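Local coordinates for protein amidohydrolase (PDB 4F0L) that probably acts as a metal-dependent deaminase of the amidohydrolase family, holding a metal ion, iron in this crystal, in its barrel-type active site, at residues B[61-66]-B[120-125]; B[159-164]-B[204-209]. One frame throughout, in Å; residues are numbered along the deposited sequence.

In the fold
Both contacts belong to the barrel of the amidohydrolase fold and share one mixed sheet, where strands 56-66, 122-129, 160-167 and 210-215 run parallel as neighbours in that order. Contact 1 joins the first two of these strands near the centre of the chain; contact 2 comes later along the chain and joins the third to the loop that leads into the fourth. Their centres lie about 13 Å apart. Arg124 bridges them, its NH2 probably hydrogen-bonded to Gly208 O at 2.9 Å, and Val125 O probably takes a bond from Thr162 N. Only contact 1 reaches the metal, through His65; in contact 2 the side chain of Leu161 stays about 11 Å from that of His65.

Contact 1: residues B[61-66]-B[120-125]; sequences MANLHS and AGFTRV. With FE (Fe (III) ion), chain E.
Met61 and Asn63 pack on Phe122 where strands 56-66 and 122-129 of the amidohydrolase barrel run side by side in parallel. The backbones are joined by Met61 N to Gly121 O, Thr123 N to Met61 O and Asn63 N to Arg124 O, the last a nearly straight 2.8 Å bond. Gly121, with positive phi, closes helix 103-119 in a Schellman motif, and the strand starts at the next residue, Phe122. On the sheet face shared by Met61, Asn63, Phe122 and Val125, the amide of Asn63 leans over the phenyl ring: ND2 sits 3.3 Å above the ring plane, over its centre, with amide and ring planes 52° apart. A bond from Ser328 N to Asn63 OD1 helps fix the amide's rotation. Met61 runs alongside the ring in the same direction, CG 3.6 Å from Phe122 CD1, then bends at chi2 and chi3, taking its end away toward helix 364-379. Farther along, Ser66 CB meets Val125 CG2, while Ser66 OG bonds to Glu127 and Asn331. His65 turns from the neighbouring strand, CG anti to its backbone nitrogen (chi1 -172°), and joins His67, His241 and Asp329 around the iron, His65 NE2 binding it at 2.2 Å.

Contact 2: residues B[159-164]-B[204-209]; sequences MGLTLL and EGFEGA
Phe206 reaches from the loop between helix 189-203 and strand 210-215 to the start of strand 160-167, where its ring meets Leu161. The leucine side chain lies roughly perpendicular to that of the phenylalanine. Leu161 CB lies 3.7 Å from Phe206 CZ, and farther out Leu161 CD2 approaches Phe206 CE2 at 4.0 Å, so the far end of the ring rests against both the root and one branch of the leucine. That end is delivered by the first torsion of Phe206, which sets CG opposite the backbone nitrogen (chi1 -166°) and stretches the side chain across to the strand. The CB of Leu161 is directed at the loop. A second neighbour arrives in the ring plane: Met159 O stands at the edge, 3.6 Å from Phe206 CZ, so aromatic C-H rather than the pi face is turned to this carbonyl.

Beyond the ring the chain folds through a type II beta turn from Phe206 to Ala209, closed by Ala209 N to Phe206 O, with Gly208 taking the positive phi of its third position. The turn brings Ala209 back beside the strand, and Ala209 CA makes a CA-H...O contact of 3.2 Å with Leu161 O. Water 3 links the backbones as well, accepting from Leu161 N at 3.1 Å and donating to Glu207 O.

This is structural packing at the N-terminal end of the barrel strands, where the beta-alpha-beta crossover from strand 160-167 through helix 189-203 enters strand 210-215. Leu161 also touches Ile150 of helix 145-157 and Leu203 of helix 189-203, Phe206 lies on Ala154 and Thr155 of the former, and the backbone of Leu161 bonds to Val210 as strand 210-215 begins beside strand 160-167.

Contact 1: residues B[61-66]-B[120-125]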
# COMPACT_ATOMS: atom_id res chain seq x y z
N MET B 61 -8.35 12.67 -10.98
CA MET B 61 -8.88 12.46 -9.64
C MET B 61 -8.66 13.70 -8.80
O MET B 61 -7.55 14.25 -8.73
CB MET B 61 -8.15 11.28 -9.00
CG MET B 61 -8.63 10.89 -7.61
SD MET B 61 -10.28 10.18 -7.59
CE MET B 61 -9.84 8.64 -8.41
N ALA B 62 -9.71 14.13 -8.12
CA ALA B 62 -9.53 15.17 -7.10
C ALA B 62 -8.88 14.57 -5.88
O ALA B 62 -9.22 13.45 -5.43
CB ALA B 62 -10.86 15.85 -6.72
N ASN B 63 -7.96 15.33 -5.30
CA ASN B 63 -7.38 14.97 -4.02
C ASN B 63 -8.05 15.89 -3.03
O ASN B 63 -7.64 17.01 -2.84
CB ASN B 63 -5.85 15.16 -4.06
CG ASN B 63 -5.15 14.48 -2.89
OD1 ASN B 63 -5.52 14.65 -1.73
ND2 ASN B 63 -4.16 13.68 -3.21
N LEU B 64 -9.14 15.44 -2.43
CA LEU B 64 -10.07 16.41 -1.84
C LEU B 64 -9.70 16.94 -0.45
O LEU B 64 -10.45 17.72 0.10
CB LEU B 64 -11.51 15.86 -1.86
CG LEU B 64 -11.84 14.50 -1.25
CD1 LEU B 64 -11.16 14.34 0.10
CD2 LEU B 64 -13.35 14.41 -1.13
N HIS B 65 -8.53 16.58 0.10
CA HIS B 65 -8.15 17.00 1.47
C HIS B 65 -6.67 16.82 1.64
O HIS B 65 -6.16 15.69 1.59
CB HIS B 65 -8.87 16.17 2.51
CG HIS B 65 -8.69 16.64 3.92
ND1 HIS B 65 -9.34 17.73 4.41
CD2 HIS B 65 -7.95 16.12 4.97
CE1 HIS B 65 -8.98 17.91 5.70
NE2 HIS B 65 -8.17 16.91 6.06
N SER B 66 -6.00 17.95 1.82
CA SER B 66 -4.55 18.05 1.92
C SER B 66 -4.18 19.15 2.92
O SER B 66 -4.80 20.19 2.97
CB SER B 66 -3.97 18.38 0.55
OG SER B 66 -2.65 18.88 0.63
N ALA B 120 0.90 11.22 -9.60
CA ALA B 120 0.06 10.14 -9.18
C ALA B 120 -1.33 10.17 -9.86
O ALA B 120 -2.14 9.28 -9.61
CB ALA B 120 -0.10 10.18 -7.65
N GLY B 121 -1.63 11.20 -10.66
CA GLY B 121 -2.88 11.24 -11.41
C GLY B 121 -3.98 12.07 -10.74
O GLY B 121 -5.16 11.96 -11.11
N PHE B 122 -3.63 12.84 -9.70
CA PHE B 122 -4.59 13.76 -9.12
C PHE B 122 -4.48 15.08 -9.87
O PHE B 122 -3.37 15.63 -9.98
CB PHE B 122 -4.28 14.04 -7.65
CG PHE B 122 -4.42 12.86 -6.75
CD1 PHE B 122 -5.66 12.48 -6.28
CD2 PHE B 122 -3.29 12.16 -6.31
CE1 PHE B 122 -5.78 11.43 -5.38
CE2 PHE B 122 -3.40 11.10 -5.45
CZ PHE B 122 -4.65 10.74 -4.98
N THR B 123 -5.61 15.63 -10.33
CA THR B 123 -5.63 16.84 -11.17
C THR B 123 -6.15 18.10 -10.47
O THR B 123 -6.09 19.21 -11.04
CB THR B 123 -6.48 16.59 -12.41
OG1 THR B 123 -7.76 16.04 -12.06
CG2 THR B 123 -5.74 15.61 -13.35
N ARG B 124 -6.63 17.95 -9.24
CA ARG B 124 -7.11 19.08 -8.42
C ARG B 124 -6.83 18.76 -6.99
O ARG B 124 -6.88 17.58 -6.61
CB ARG B 124 -8.62 19.36 -8.60
CG ARG B 124 -9.17 20.48 -7.73
CD ARG B 124 -10.62 20.80 -8.07
NE ARG B 124 -10.73 21.41 -9.39
CZ ARG B 124 -10.79 22.72 -9.63
NH1 ARG B 124 -10.74 23.61 -8.65
NH2 ARG B 124 -10.91 23.14 -10.89
N VAL B 125 -6.55 19.78 -6.20
CA VAL B 125 -6.35 19.58 -4.80
C VAL B 125 -7.29 20.45 -4.00
O VAL B 125 -7.55 21.60 -4.36
CB VAL B 125 -4.87 19.79 -4.36
CG1 VAL B 125 -4.39 21.21 -4.64
CG2 VAL B 125 -4.73 19.40 -2.86
FE FE E . -6.93 16.52 7.79
O HOH W 1 -7.30 14.64 8.83
O HOH W 2 -5.57 16.44 9.62

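Contact 2: residues B[159-164]-B[204-209]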
# COMPACT_ATOMS: atom_id res chain seq x y z
N MET B 159 -1.54 22.64 -11.10
CA MET B 159 -2.51 21.84 -10.36
C MET B 159 -3.80 22.65 -10.13
O MET B 159 -3.73 23.85 -9.82
CB MET B 159 -1.90 21.47 -9.00
CG MET B 159 -2.89 20.90 -7.99
SD MET B 159 -3.55 19.31 -8.53
CE MET B 159 -2.33 18.26 -7.73
N GLY B 160 -4.96 22.01 -10.31
CA GLY B 160 -6.26 22.68 -10.06
C GLY B 160 -6.37 22.89 -8.56
O GLY B 160 -5.86 22.10 -7.80
N LEU B 161 -7.01 23.98 -8.14
CA LEU B 161 -7.07 24.33 -6.71
C LEU B 161 -8.50 24.67 -6.27
O LEU B 161 -9.12 25.59 -6.79
CB LEU B 161 -6.16 25.53 -6.43
CG LEU B 161 -6.11 26.07 -4.98
CD1 LEU B 161 -5.68 24.99 -3.98
CD2 LEU B 161 -5.17 27.28 -4.91
N THR B 162 -8.99 23.91 -5.32
CA THR B 162 -10.06 24.35 -4.47
C THR B 162 -9.46 24.68 -3.13
O THR B 162 -9.08 23.81 -2.35
CB THR B 162 -11.16 23.28 -4.36
OG1 THR B 162 -11.73 23.06 -5.65
CG2 THR B 162 -12.21 23.70 -3.37
N LEU B 163 -9.39 25.96 -2.84
CA LEU B 163 -8.73 26.45 -1.64
C LEU B 163 -9.75 26.61 -0.54
O LEU B 163 -10.80 27.22 -0.75
CB LEU B 163 -8.03 27.78 -1.92
CG LEU B 163 -7.33 28.51 -0.78
CD1 LEU B 163 -6.09 27.73 -0.34
CD2 LEU B 163 -6.97 29.90 -1.27
N LEU B 164 -9.46 26.02 0.62
CA LEU B 164 -10.41 25.95 1.72
C LEU B 164 -9.73 26.49 3.02
O LEU B 164 -9.25 25.71 3.85
CB LEU B 164 -10.84 24.49 1.90
CG LEU B 164 -11.51 23.84 0.68
CD1 LEU B 164 -11.54 22.32 0.86
CD2 LEU B 164 -12.91 24.38 0.38
N GLU B 204 -8.14 35.59 -8.38
CA GLU B 204 -8.57 36.20 -9.63
C GLU B 204 -7.59 35.83 -10.71
O GLU B 204 -6.40 35.96 -10.54
CB GLU B 204 -8.65 37.73 -9.50
CG GLU B 204 -9.94 38.17 -8.84
CD GLU B 204 -9.99 39.66 -8.56
OE1 GLU B 204 -9.07 40.40 -8.96
OE2 GLU B 204 -10.98 40.09 -7.94
N GLY B 205 -8.09 35.35 -11.83
CA GLY B 205 -7.20 34.88 -12.87
C GLY B 205 -6.61 33.49 -12.65
O GLY B 205 -5.91 32.98 -13.51
N PHE B 206 -6.88 32.86 -11.52
CA PHE B 206 -6.51 31.44 -11.34
C PHE B 206 -7.63 30.64 -12.00
O PHE B 206 -8.66 30.38 -11.37
CB PHE B 206 -6.37 31.07 -9.86
CG PHE B 206 -5.66 29.74 -9.62
CD1 PHE B 206 -6.07 28.58 -10.28
CD2 PHE B 206 -4.57 29.65 -8.77
CE1 PHE B 206 -5.43 27.37 -10.07
CE2 PHE B 206 -3.94 28.42 -8.52
CZ PHE B 206 -4.36 27.29 -9.18
N GLU B 207 -7.46 30.28 -13.27
CA GLU B 207 -8.51 29.55 -13.98
C GLU B 207 -8.99 28.28 -13.27
O GLU B 207 -8.18 27.43 -12.88
CB GLU B 207 -8.05 29.16 -15.37
CG GLU B 207 -8.42 30.12 -16.47
CD GLU B 207 -8.74 29.35 -17.74
OE1 GLU B 207 -9.86 29.49 -18.29
OE2 GLU B 207 -7.87 28.56 -18.15
N GLY B 208 -10.31 28.13 -13.13
CA GLY B 208 -10.91 26.95 -12.49
C GLY B 208 -10.88 26.88 -10.97
O GLY B 208 -11.40 25.92 -10.37
N ALA B 209 -10.26 27.87 -10.32
CA ALA B 209 -10.08 27.84 -8.89
C ALA B 209 -11.43 27.94 -8.25
O ALA B 209 -12.33 28.61 -8.78
CB ALA B 209 -9.20 28.97 -8.40
O HOH W 3 -8.05 25.42 -10.66